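Local coordinates for protein GlcNAc-alpha-1,4-Gal-releasing endo-beta-galactosidase (Clostridium perfringens, PDB 1UPS) that probably hydrolyses internal beta-galactosidic linkages in glycans, releasing the disaccharide GlcNAc-alpha-1,4-Gal, and binds a calcium ion, at residues 51-56 with 105-110; 55-60 with 84-89; 99-104 with 149-154; 158-163 with 187-192. All coordinates share one frame; numbering follows the deposited sequence.

Contact 1 (51-56 with 105-110); sequences YYLPHW and WIHNFS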
# COMPACT_ATOMS: atom_id res chain seq x y z
N TYR A 51 -0.33 20.55 -13.74
CA TYR A 51 0.50 21.34 -12.85
C TYR A 51 0.66 20.61 -11.52
O TYR A 51 -0.31 20.00 -11.02
CB TYR A 51 -0.15 22.69 -12.59
CG TYR A 51 -0.16 23.62 -13.79
CD1 TYR A 51 -1.15 23.51 -14.76
CD2 TYR A 51 0.79 24.63 -13.92
CE1 TYR A 51 -1.17 24.37 -15.87
CE2 TYR A 51 0.78 25.50 -15.02
CZ TYR A 51 -0.21 25.36 -15.98
OH TYR A 51 -0.25 26.22 -17.05
N TYR A 52 1.85 20.74 -10.93
CA TYR A 52 2.15 20.08 -9.67
C TYR A 52 1.84 21.06 -8.53
O TYR A 52 2.46 22.12 -8.44
CB TYR A 52 3.64 19.65 -9.68
CG TYR A 52 4.11 18.91 -8.43
CD1 TYR A 52 3.23 18.12 -7.68
CD2 TYR A 52 5.45 18.99 -8.01
CE1 TYR A 52 3.67 17.44 -6.51
CE2 TYR A 52 5.90 18.32 -6.87
CZ TYR A 52 5.01 17.55 -6.13
OH TYR A 52 5.46 16.91 -4.99
N LEU A 53 0.86 20.74 -7.67
CA LEU A 53 0.52 21.57 -6.48
C LEU A 53 0.73 23.08 -6.69
O LEU A 53 1.45 23.73 -5.92
CB LEU A 53 1.27 21.08 -5.24
CG LEU A 53 1.08 19.60 -4.88
CD1 LEU A 53 2.09 19.15 -3.81
CD2 LEU A 53 -0.36 19.33 -4.42
N PRO A 54 0.10 23.65 -7.72
CA PRO A 54 0.41 25.03 -8.14
C PRO A 54 0.07 26.11 -7.10
O PRO A 54 0.63 27.21 -7.19
CB PRO A 54 -0.41 25.20 -9.42
CG PRO A 54 -1.55 24.20 -9.30
CD PRO A 54 -0.92 23.02 -8.58
N HIS A 55 -0.78 25.80 -6.13
CA HIS A 55 -1.10 26.76 -5.05
C HIS A 55 0.09 27.12 -4.16
O HIS A 55 0.04 28.14 -3.45
CB HIS A 55 -2.25 26.22 -4.20
CG HIS A 55 -2.02 24.83 -3.70
ND1 HIS A 55 -2.15 23.73 -4.51
CD2 HIS A 55 -1.66 24.36 -2.48
CE1 HIS A 55 -1.90 22.63 -3.81
NE2 HIS A 55 -1.60 22.99 -2.58
N TRP A 56 1.16 26.31 -4.17
CA TRP A 56 2.34 26.63 -3.34
C TRP A 56 3.28 27.64 -3.99
O TRP A 56 4.14 28.19 -3.32
CB TRP A 56 3.14 25.38 -2.93
CG TRP A 56 2.34 24.40 -2.10
CD1 TRP A 56 2.25 23.05 -2.31
CD2 TRP A 56 1.53 24.69 -0.96
NE1 TRP A 56 1.43 22.48 -1.36
CE2 TRP A 56 0.97 23.47 -0.52
CE3 TRP A 56 1.22 25.88 -0.25
CZ2 TRP A 56 0.10 23.39 0.58
CZ3 TRP A 56 0.36 25.80 0.86
CH2 TRP A 56 -0.20 24.55 1.25
N TRP A 105 -4.42 24.86 -0.48
CA TRP A 105 -3.89 24.31 0.77
C TRP A 105 -3.54 22.81 0.76
O TRP A 105 -3.03 22.30 1.76
CB TRP A 105 -4.85 24.59 1.95
CG TRP A 105 -4.91 26.04 2.36
CD1 TRP A 105 -5.95 26.91 2.19
CD2 TRP A 105 -3.88 26.76 3.04
NE1 TRP A 105 -5.63 28.13 2.72
CE2 TRP A 105 -4.36 28.07 3.25
CE3 TRP A 105 -2.60 26.43 3.49
CZ2 TRP A 105 -3.60 29.07 3.89
CZ3 TRP A 105 -1.83 27.42 4.13
CH2 TRP A 105 -2.34 28.72 4.32
N ILE A 106 -3.75 22.12 -0.36
CA ILE A 106 -3.55 20.67 -0.37
C ILE A 106 -2.08 20.24 -0.19
O ILE A 106 -1.20 20.70 -0.93
CB ILE A 106 -4.15 20.01 -1.63
CG1 ILE A 106 -5.67 20.25 -1.70
CG2 ILE A 106 -3.84 18.49 -1.60
CD1 ILE A 106 -6.46 19.74 -0.44
N HIS A 107 -1.84 19.35 0.77
CA HIS A 107 -0.53 18.69 0.93
C HIS A 107 0.60 19.70 1.20
O HIS A 107 1.51 19.91 0.35
CB HIS A 107 -0.19 17.77 -0.26
CG HIS A 107 1.04 16.93 -0.02
ND1 HIS A 107 1.09 15.95 0.94
CD2 HIS A 107 2.27 16.98 -0.58
CE1 HIS A 107 2.30 15.42 0.97
NE2 HIS A 107 3.03 16.02 0.04
N ASN A 108 0.52 20.29 2.38
CA ASN A 108 1.48 21.29 2.83
C ASN A 108 2.75 20.66 3.41
O ASN A 108 3.01 20.73 4.61
CB ASN A 108 0.83 22.25 3.84
CG ASN A 108 1.59 23.55 3.97
OD1 ASN A 108 2.63 23.73 3.32
ND2 ASN A 108 1.06 24.49 4.76
N PHE A 109 3.53 20.04 2.53
CA PHE A 109 4.72 19.29 2.94
C PHE A 109 5.74 20.21 3.61
O PHE A 109 6.52 19.77 4.46
CB PHE A 109 5.37 18.57 1.75
CG PHE A 109 5.76 19.49 0.63
CD1 PHE A 109 7.04 20.07 0.59
CD2 PHE A 109 4.88 19.78 -0.39
CE1 PHE A 109 7.40 20.94 -0.44
CE2 PHE A 109 5.22 20.65 -1.42
CZ PHE A 109 6.49 21.23 -1.45
N SER A 110 5.72 21.49 3.25
CA SER A 110 6.69 22.46 3.79
C SER A 110 6.18 23.21 5.03
O SER A 110 6.95 23.93 5.68
CB SER A 110 7.12 23.43 2.71
OG SER A 110 6.10 24.39 2.44
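The carbonyl oxygen of Ile-106 is gripped by two ring N-H groups from 51-56. The stronger bond comes from His-55: NE2 lies 2.9 Å from Ile-106 O, with an N-H...O angle of 157°. The oxygen sits in the plane of the imidazole, and NE2 approaches one of its lone pairs. Trp-56 NE1 adds a weak second bond at 3.2 Å to Ile-106 O and shares its hydrogen with His-107 O, another weak acceptor. His-55 CG stands between the backbone N and the carbonyl carbon (chi1 52°), and this torsion places CD2 over the centre of one face of the Trp-56 indole. On the opposite face rests the amide of Asn-108, tilted only 22° from the indole, with Asn-108 CG 3.4 Å from Trp-56 CH2. That amide is fixed at its far end by ND2 bonding to Thr-112 O. Phe-109 turns its edge to the pyrrole part of the indole in an offset edge-to-face pair, centroids 5.6 Å apart. Leu-53 CD1 packs at the edge of the His-107 imidazole, 3.9 Å from CD2. The Trp-56 indole is thus sandwiched between imidazole and amide, and the carbonyls of Ile-106 and His-107, in buried residues, take side-chain donors, the one to His-107 O weak. As a donor to Ile-106 O, His-55 must carry a hydrogen on NE2.

Contact 2 (55-60 with 84-89); sequences HWCKDP and PWCPEH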
# COMPACT_ATOMS: atom_id res chain seq x y z
N HIS A 55 -0.78 25.80 -6.13
CA HIS A 55 -1.10 26.76 -5.05
C HIS A 55 0.09 27.12 -4.16
O HIS A 55 0.04 28.14 -3.45
CB HIS A 55 -2.25 26.22 -4.20
CG HIS A 55 -2.02 24.83 -3.70
ND1 HIS A 55 -2.15 23.73 -4.51
CD2 HIS A 55 -1.66 24.36 -2.48
CE1 HIS A 55 -1.90 22.63 -3.81
NE2 HIS A 55 -1.60 22.99 -2.58
N TRP A 56 1.16 26.31 -4.17
CA TRP A 56 2.34 26.63 -3.34
C TRP A 56 3.28 27.64 -3.99
O TRP A 56 4.14 28.19 -3.32
CB TRP A 56 3.14 25.38 -2.93
CG TRP A 56 2.34 24.40 -2.10
CD1 TRP A 56 2.25 23.05 -2.31
CD2 TRP A 56 1.53 24.69 -0.96
NE1 TRP A 56 1.43 22.48 -1.36
CE2 TRP A 56 0.97 23.47 -0.52
CE3 TRP A 56 1.22 25.88 -0.25
CZ2 TRP A 56 0.10 23.39 0.58
CZ3 TRP A 56 0.36 25.80 0.86
CH2 TRP A 56 -0.20 24.55 1.25
N CYS A 57 3.10 27.91 -5.28
CA CYS A 57 4.12 28.63 -6.04
C CYS A 57 3.62 30.00 -6.47
O CYS A 57 2.53 30.12 -7.04
CB CYS A 57 4.51 27.78 -7.26
SG CYS A 57 4.64 26.01 -6.88
N LYS A 58 4.40 31.04 -6.19
CA LYS A 58 3.96 32.41 -6.49
C LYS A 58 3.59 32.51 -7.97
O LYS A 58 2.47 32.94 -8.31
CB LYS A 58 5.03 33.44 -6.11
N ASP A 59 4.50 32.08 -8.84
CA ASP A 59 4.19 31.84 -10.24
C ASP A 59 4.04 30.34 -10.55
O ASP A 59 5.03 29.59 -10.65
CB ASP A 59 5.19 32.48 -11.21
CG ASP A 59 5.07 31.91 -12.64
OD1 ASP A 59 6.13 31.50 -13.21
OD2 ASP A 59 3.97 31.80 -13.26
N PRO A 60 2.79 29.92 -10.74
CA PRO A 60 2.47 28.51 -10.97
C PRO A 60 2.93 27.95 -12.33
O PRO A 60 2.93 26.74 -12.47
CB PRO A 60 0.95 28.48 -10.86
CG PRO A 60 0.53 29.85 -11.28
CD PRO A 60 1.58 30.77 -10.75
N PRO A 84 13.38 23.96 -11.82
CA PRO A 84 12.69 23.47 -10.61
C PRO A 84 11.20 23.83 -10.62
O PRO A 84 10.86 24.92 -11.12
CB PRO A 84 13.41 24.18 -9.45
CG PRO A 84 14.79 24.53 -10.01
CD PRO A 84 14.58 24.76 -11.51
N TRP A 85 10.35 22.96 -10.05
CA TRP A 85 8.90 23.17 -10.14
C TRP A 85 8.42 24.33 -9.25
O TRP A 85 7.46 25.01 -9.59
CB TRP A 85 8.12 21.87 -9.87
CG TRP A 85 8.09 21.48 -8.44
CD1 TRP A 85 9.05 20.78 -7.75
CD2 TRP A 85 7.05 21.78 -7.50
NE1 TRP A 85 8.66 20.63 -6.43
CE2 TRP A 85 7.44 21.23 -6.25
CE3 TRP A 85 5.81 22.44 -7.59
CZ2 TRP A 85 6.65 21.32 -5.10
CZ3 TRP A 85 5.02 22.53 -6.44
CH2 TRP A 85 5.45 21.98 -5.21
N CYS A 86 9.11 24.58 -8.14
CA CYS A 86 8.65 25.58 -7.16
C CYS A 86 9.84 25.97 -6.25
O CYS A 86 9.85 25.56 -5.09
CB CYS A 86 7.55 24.91 -6.30
SG CYS A 86 6.19 25.86 -5.54
N PRO A 87 10.82 26.72 -6.78
CA PRO A 87 12.11 26.92 -6.08
C PRO A 87 11.98 27.55 -4.69
O PRO A 87 12.81 27.30 -3.81
CB PRO A 87 12.89 27.86 -7.01
CG PRO A 87 12.16 27.90 -8.31
CD PRO A 87 10.78 27.42 -8.08
N GLU A 88 10.94 28.36 -4.48
CA GLU A 88 10.81 29.06 -3.20
C GLU A 88 10.37 28.16 -2.04
O GLU A 88 10.62 28.50 -0.86
CB GLU A 88 9.93 30.31 -3.34
CG GLU A 88 8.47 30.00 -3.58
N HIS A 89 9.73 27.02 -2.35
CA HIS A 89 9.33 26.01 -1.34
C HIS A 89 10.10 24.73 -1.40
O HIS A 89 10.30 24.09 -0.37
CB HIS A 89 7.82 25.69 -1.40
CG HIS A 89 6.96 26.83 -0.97
ND1 HIS A 89 7.11 27.45 0.25
CD2 HIS A 89 6.01 27.53 -1.63
CE1 HIS A 89 6.27 28.47 0.34
NE2 HIS A 89 5.59 28.54 -0.80
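Backbone separation is smallest at Cys-57 and Cys-86, whose CA atoms lie 5.6 Å apart, and it opens to 7.3 Å between the CA atoms of Trp-56 and His-89. The two segments are stitched together by a disulfide linking the loops before and after strands 66-70 and 73-78 of the GH16 domain. Segment 55-60 leaves a 3-10 turn, while 84-89 runs into the short helix 87-90 with Cys-86 at the N-cap position; His-89 N bonds back to Cys-86 O. The bridge itself, Cys-57 SG to Cys-86 SG at 2.1 Å, has a chi3 of -115°, a left-handed twist somewhat wider than a right angle. The two cysteines reach it differently: SG of Cys-57 stands beside its own backbone N, whereas SG of Cys-86 is swung to the far side from its N (chi1 -151°). Cys-86 SG also touches Trp-56 CB, so the disulfide packs against the root of that side chain. Its other sulfur lies against Trp-85, meeting the six-membered ring obliquely, 52° off the normal. The indole of Trp-85 is held from outside the contact, since NE1 bonds to Asp-90 OD1, and Trp-85 O accepts from Ser-62 OG. Trp-56 and Trp-85 barely meet, rim to rim, CD1 of the former at 4.4 Å from CH2 of the latter. The closest approach of sulfur to indole is Cys-57 SG to Trp-85 CZ3, 3.5 Å.

Contact 3 (99-104 with 149-154); sequences MSFDKS and WMVGMQ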
# COMPACT_ATOMS: atom_id res chain seq x y z
N MET A 99 -2.38 15.93 -11.83
CA MET A 99 -3.18 15.71 -10.63
C MET A 99 -4.64 15.64 -10.99
O MET A 99 -5.06 16.30 -11.93
CB MET A 99 -2.99 16.84 -9.62
CG MET A 99 -1.53 17.24 -9.34
SD MET A 99 -1.34 18.17 -7.82
CE MET A 99 -2.44 19.62 -8.17
N SER A 100 -5.42 14.84 -10.25
CA SER A 100 -6.87 14.72 -10.50
C SER A 100 -7.72 15.78 -9.77
O SER A 100 -8.93 15.60 -9.60
CB SER A 100 -7.35 13.30 -10.15
OG SER A 100 -7.44 13.13 -8.74
N PHE A 101 -7.09 16.87 -9.36
CA PHE A 101 -7.76 17.95 -8.60
C PHE A 101 -6.90 19.21 -8.68
O PHE A 101 -5.74 19.17 -9.13
CB PHE A 101 -7.91 17.54 -7.12
CG PHE A 101 -6.59 17.35 -6.44
CD1 PHE A 101 -5.91 16.14 -6.55
CD2 PHE A 101 -5.98 18.42 -5.77
CE1 PHE A 101 -4.64 15.98 -5.97
CE2 PHE A 101 -4.71 18.27 -5.18
CZ PHE A 101 -4.04 17.04 -5.28
N ASP A 102 -7.47 20.32 -8.23
CA ASP A 102 -6.74 21.58 -8.09
C ASP A 102 -7.46 22.29 -6.97
O ASP A 102 -8.62 22.67 -7.12
CB ASP A 102 -6.82 22.36 -9.41
CG ASP A 102 -6.01 23.64 -9.41
OD1 ASP A 102 -6.03 24.33 -10.47
OD2 ASP A 102 -5.33 24.03 -8.44
N LYS A 103 -6.80 22.46 -5.83
CA LYS A 103 -7.49 22.93 -4.64
C LYS A 103 -6.50 23.61 -3.69
O LYS A 103 -5.39 23.11 -3.50
CB LYS A 103 -8.21 21.75 -3.94
CG LYS A 103 -9.16 22.18 -2.79
CD LYS A 103 -10.02 21.00 -2.34
CE LYS A 103 -11.07 21.38 -1.27
NZ LYS A 103 -10.48 21.39 0.10
N SER A 104 -6.92 24.73 -3.10
CA SER A 104 -6.08 25.47 -2.15
C SER A 104 -5.63 24.59 -0.98
O SER A 104 -6.37 23.71 -0.54
CB SER A 104 -6.84 26.68 -1.58
OG SER A 104 -7.00 27.70 -2.55
N TRP A 149 0.45 8.48 -6.14
CA TRP A 149 0.09 8.71 -4.74
C TRP A 149 -1.23 9.45 -4.60
O TRP A 149 -1.74 10.03 -5.56
CB TRP A 149 1.21 9.45 -3.97
CG TRP A 149 1.82 10.69 -4.63
CD1 TRP A 149 2.45 10.77 -5.85
CD2 TRP A 149 1.97 11.99 -4.02
NE1 TRP A 149 2.94 12.05 -6.04
CE2 TRP A 149 2.67 12.81 -4.93
CE3 TRP A 149 1.56 12.54 -2.78
CZ2 TRP A 149 2.96 14.17 -4.66
CZ3 TRP A 149 1.86 13.90 -2.51
CH2 TRP A 149 2.56 14.68 -3.46
N MET A 150 -1.79 9.40 -3.39
CA MET A 150 -3.09 10.00 -3.13
C MET A 150 -2.98 10.83 -1.86
O MET A 150 -2.21 10.48 -0.97
CB MET A 150 -4.17 8.92 -2.98
CG MET A 150 -4.30 8.07 -4.27
SD MET A 150 -5.56 6.76 -4.13
CE MET A 150 -7.02 7.81 -4.08
N VAL A 151 -3.72 11.93 -1.83
CA VAL A 151 -3.72 12.83 -0.68
C VAL A 151 -5.16 13.19 -0.32
O VAL A 151 -6.02 13.28 -1.20
CB VAL A 151 -2.90 14.13 -0.96
CG1 VAL A 151 -1.41 13.81 -1.11
CG2 VAL A 151 -3.41 14.89 -2.22
N GLY A 152 -5.41 13.37 0.97
CA GLY A 152 -6.71 13.82 1.43
C GLY A 152 -7.07 15.16 0.82
O GLY A 152 -6.20 16.02 0.58
N MET A 153 -8.35 15.34 0.55
CA MET A 153 -8.81 16.58 -0.08
C MET A 153 -9.11 17.68 0.92
O MET A 153 -9.55 18.77 0.53
CB MET A 153 -10.03 16.31 -0.97
CG MET A 153 -9.67 15.53 -2.25
SD MET A 153 -8.48 16.33 -3.36
CE MET A 153 -9.10 17.79 -3.65
N GLN A 154 -8.90 17.40 2.22
CA GLN A 154 -9.00 18.44 3.25
C GLN A 154 -10.37 19.12 3.20
O GLN A 154 -10.50 20.33 3.36
CB GLN A 154 -7.82 19.44 3.12
CG GLN A 154 -6.47 18.76 3.40
CD GLN A 154 -5.23 19.56 2.95
OE1 GLN A 154 -4.28 18.97 2.45
NE2 GLN A 154 -5.24 20.88 3.16
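This is a buried side-chain contact with a Met-aromatic core, placed where the chain leaves one edge of the six-stranded sheet of the GH16 beta-sandwich. Phe-101 belongs to the short strand 101-102, which follows edge strand 94-99 and pairs with 121-122; Val-151 is near the end of strand 145-152, further into the sheet, and Met-153 just beyond it. No backbone hydrogen bond joins the two segments. Met-153 folds back on itself, bent at chi2 and chi3, and this curl lays SD over one face of the Phe-101 ring, 4.1 Å from its centroid and 25° off the normal. Met-99 CB covers the opposite face, so the ring is clasped between two methionines. At its far end the ring meets Val-151, with CZ 3.8 Å from CG2 and the side chains about perpendicular. The methyl of Met-153 touches Phe-101 CB and also the aliphatic part of Lys-103, where CE lies 3.6 Å from CD. Lys-103 extends straight until it bends at chi4 (-83°), which delivers its ammonium to the end of the strand. There it also donates to Asn-158 OD1 in the loop ahead, with Asp-155 offering only a long, weak ion pair. Its bond across the contact is nearly collinear with the carbonyl: Lys-103 NZ to Met-153 O, 2.8 Å, the C=O...N angle 170°.

Contact 4 (158-163 with 187-192); sequences NDWFNS and YGWNDP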
# COMPACT_ATOMS: atom_id res chain seq x y z
N ASN A 158 -11.12 22.95 4.42
CA ASN A 158 -10.59 23.56 3.20
C ASN A 158 -9.37 24.44 3.46
O ASN A 158 -9.09 25.37 2.72
CB ASN A 158 -11.68 24.33 2.43
CG ASN A 158 -12.89 23.46 2.17
OD1 ASN A 158 -12.77 22.38 1.56
ND2 ASN A 158 -14.08 23.92 2.66
N ASP A 159 -8.66 24.14 4.54
CA ASP A 159 -7.33 24.70 4.75
C ASP A 159 -6.38 23.57 5.12
O ASP A 159 -6.79 22.40 5.05
CB ASP A 159 -7.38 25.87 5.73
CG ASP A 159 -7.58 25.45 7.18
OD1 ASP A 159 -7.47 24.26 7.56
OD2 ASP A 159 -7.86 26.32 8.04
N TRP A 160 -5.14 23.89 5.51
CA TRP A 160 -4.20 22.86 5.98
C TRP A 160 -4.14 22.78 7.50
O TRP A 160 -4.32 21.72 8.10
CB TRP A 160 -2.78 23.11 5.42
CG TRP A 160 -1.73 22.18 6.02
CD1 TRP A 160 -0.85 22.47 7.04
CD2 TRP A 160 -1.48 20.82 5.65
NE1 TRP A 160 -0.07 21.37 7.33
CE2 TRP A 160 -0.43 20.35 6.47
CE3 TRP A 160 -2.04 19.95 4.69
CZ2 TRP A 160 0.08 19.05 6.37
CZ3 TRP A 160 -1.52 18.65 4.58
CH2 TRP A 160 -0.48 18.21 5.42
N PHE A 161 -3.89 23.92 8.15
CA PHE A 161 -3.55 23.88 9.57
C PHE A 161 -4.67 23.39 10.49
O PHE A 161 -4.40 22.81 11.57
CB PHE A 161 -2.96 25.22 10.01
CG PHE A 161 -1.61 25.48 9.41
CD1 PHE A 161 -1.45 26.38 8.37
CD2 PHE A 161 -0.50 24.76 9.86
CE1 PHE A 161 -0.18 26.61 7.80
CE2 PHE A 161 0.77 24.98 9.30
CZ PHE A 161 0.91 25.89 8.26
N ASN A 162 -5.92 23.57 10.06
CA ASN A 162 -7.05 23.08 10.85
C ASN A 162 -7.66 21.78 10.33
O ASN A 162 -8.53 21.20 10.99
CB ASN A 162 -8.10 24.16 11.00
CG ASN A 162 -7.55 25.40 11.68
OD1 ASN A 162 -7.23 25.37 12.87
ND2 ASN A 162 -7.39 26.48 10.92
N SER A 163 -7.17 21.30 9.19
CA SER A 163 -7.67 20.06 8.61
C SER A 163 -7.09 18.84 9.32
O SER A 163 -5.90 18.82 9.70
CB SER A 163 -7.32 19.97 7.13
OG SER A 163 -7.87 18.79 6.55
N TYR A 187 1.38 8.02 5.44
CA TYR A 187 1.51 8.90 6.61
C TYR A 187 0.25 9.75 6.69
O TYR A 187 -0.26 10.18 5.67
CB TYR A 187 2.74 9.79 6.44
CG TYR A 187 2.98 10.78 7.57
CD1 TYR A 187 3.02 10.36 8.90
CD2 TYR A 187 3.20 12.13 7.29
CE1 TYR A 187 3.26 11.29 9.94
CE2 TYR A 187 3.44 13.06 8.32
CZ TYR A 187 3.46 12.62 9.63
OH TYR A 187 3.69 13.55 10.64
N GLY A 188 -0.24 10.01 7.90
CA GLY A 188 -1.46 10.79 8.06
C GLY A 188 -1.30 12.30 8.10
O GLY A 188 -2.29 13.02 7.98
N TRP A 189 -0.07 12.79 8.23
CA TRP A 189 0.17 14.23 8.40
C TRP A 189 -0.65 14.75 9.60
O TRP A 189 -0.36 14.36 10.74
CB TRP A 189 -0.09 15.01 7.09
CG TRP A 189 0.92 14.66 6.02
CD1 TRP A 189 0.83 13.67 5.07
CD2 TRP A 189 2.19 15.28 5.83
NE1 TRP A 189 1.96 13.65 4.30
CE2 TRP A 189 2.82 14.63 4.74
CE3 TRP A 189 2.86 16.34 6.46
CZ2 TRP A 189 4.09 15.00 4.27
CZ3 TRP A 189 4.13 16.72 5.98
CH2 TRP A 189 4.73 16.04 4.90
N ASN A 190 -1.65 15.61 9.38
CA ASN A 190 -2.45 16.16 10.49
C ASN A 190 -3.56 15.23 10.99
O ASN A 190 -4.29 15.61 11.93
CB ASN A 190 -3.12 17.48 10.07
CG ASN A 190 -2.13 18.62 9.87
OD1 ASN A 190 -0.97 18.55 10.27
ND2 ASN A 190 -2.62 19.71 9.26
N ASP A 191 -3.70 14.05 10.38
CA ASP A 191 -4.79 13.12 10.73
C ASP A 191 -4.44 12.25 11.94
O ASP A 191 -3.55 11.41 11.84
CB ASP A 191 -5.08 12.21 9.51
CG ASP A 191 -6.31 11.35 9.70
OD1 ASP A 191 -6.72 10.69 8.71
OD2 ASP A 191 -6.93 11.28 10.79
N PRO A 192 -5.10 12.43 13.09
CA PRO A 192 -4.77 11.62 14.28
C PRO A 192 -5.24 10.17 14.15
O PRO A 192 -4.84 9.30 14.94
CB PRO A 192 -5.53 12.33 15.40
CG PRO A 192 -6.72 12.91 14.73
CD PRO A 192 -6.24 13.34 13.35
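The amide nitrogen of Asn-190 is set over one face of the Trp-160 indole, while Trp-189 comes in near its benzo end. Asn-190 ND2 sits 3.5 Å above the indole plane, displaced toward the rim, and the amide is inclined 49° to it. From this perch ND2 makes two weak bonds to backbone oxygens: Trp-160 O at 2.9 Å, bent to 116° because that oxygen lies between the two N-H directions, and Ser-163 O at 3.4 Å. The two tryptophans meet obliquely, planes at 69°, with Trp-160 CH2 3.6 Å from Trp-189 CB. The anti placement of Trp-160 CG relative to its N sends the indole across to the other loop. Trp-189 is steadied beyond the contact, NE1 bonding to Glu-168 OE2. Within 158-163, Asp-159 ties down its own loop with both carboxylate oxygens, OD1 accepting from Asn-162 N and OD2 from Asn-162 ND2 at 2.9 Å. What results is two beta turns joined by an asparagine amide and a tryptophan pair: a type I turn at 160-163, overlapped by an Asx motif that starts at Asp-159, and a type II' turn at 188-191, in two of the loops that link strands of the GH16 sandwich.

How the contacts relate
All four contacts lie in the GH16 domain, away from the calcium site, and gather where loops meet the six-stranded sheet. Contact 1 is the hub: its centre is about 9 Å from those of contacts 2 and 3 and about 13 Å from contact 4, while contacts 2 and 4 are farthest apart, about 21 Å. Contacts 1 and 2 start from the same stretch, sharing His-55 and Trp-56. Along the chain, contact 2 closes before contacts 3 and 4 open, contacts 1 and 3 interleave, and contact 4 follows both. Gln-154 stitches three contacts together, its side chain probably bonding to Trp-105 O, His-107 N and Asp-159 O. The disulfide end and the tryptophan turns are linked through contact 1, since contacts 2 and 4 do not touch.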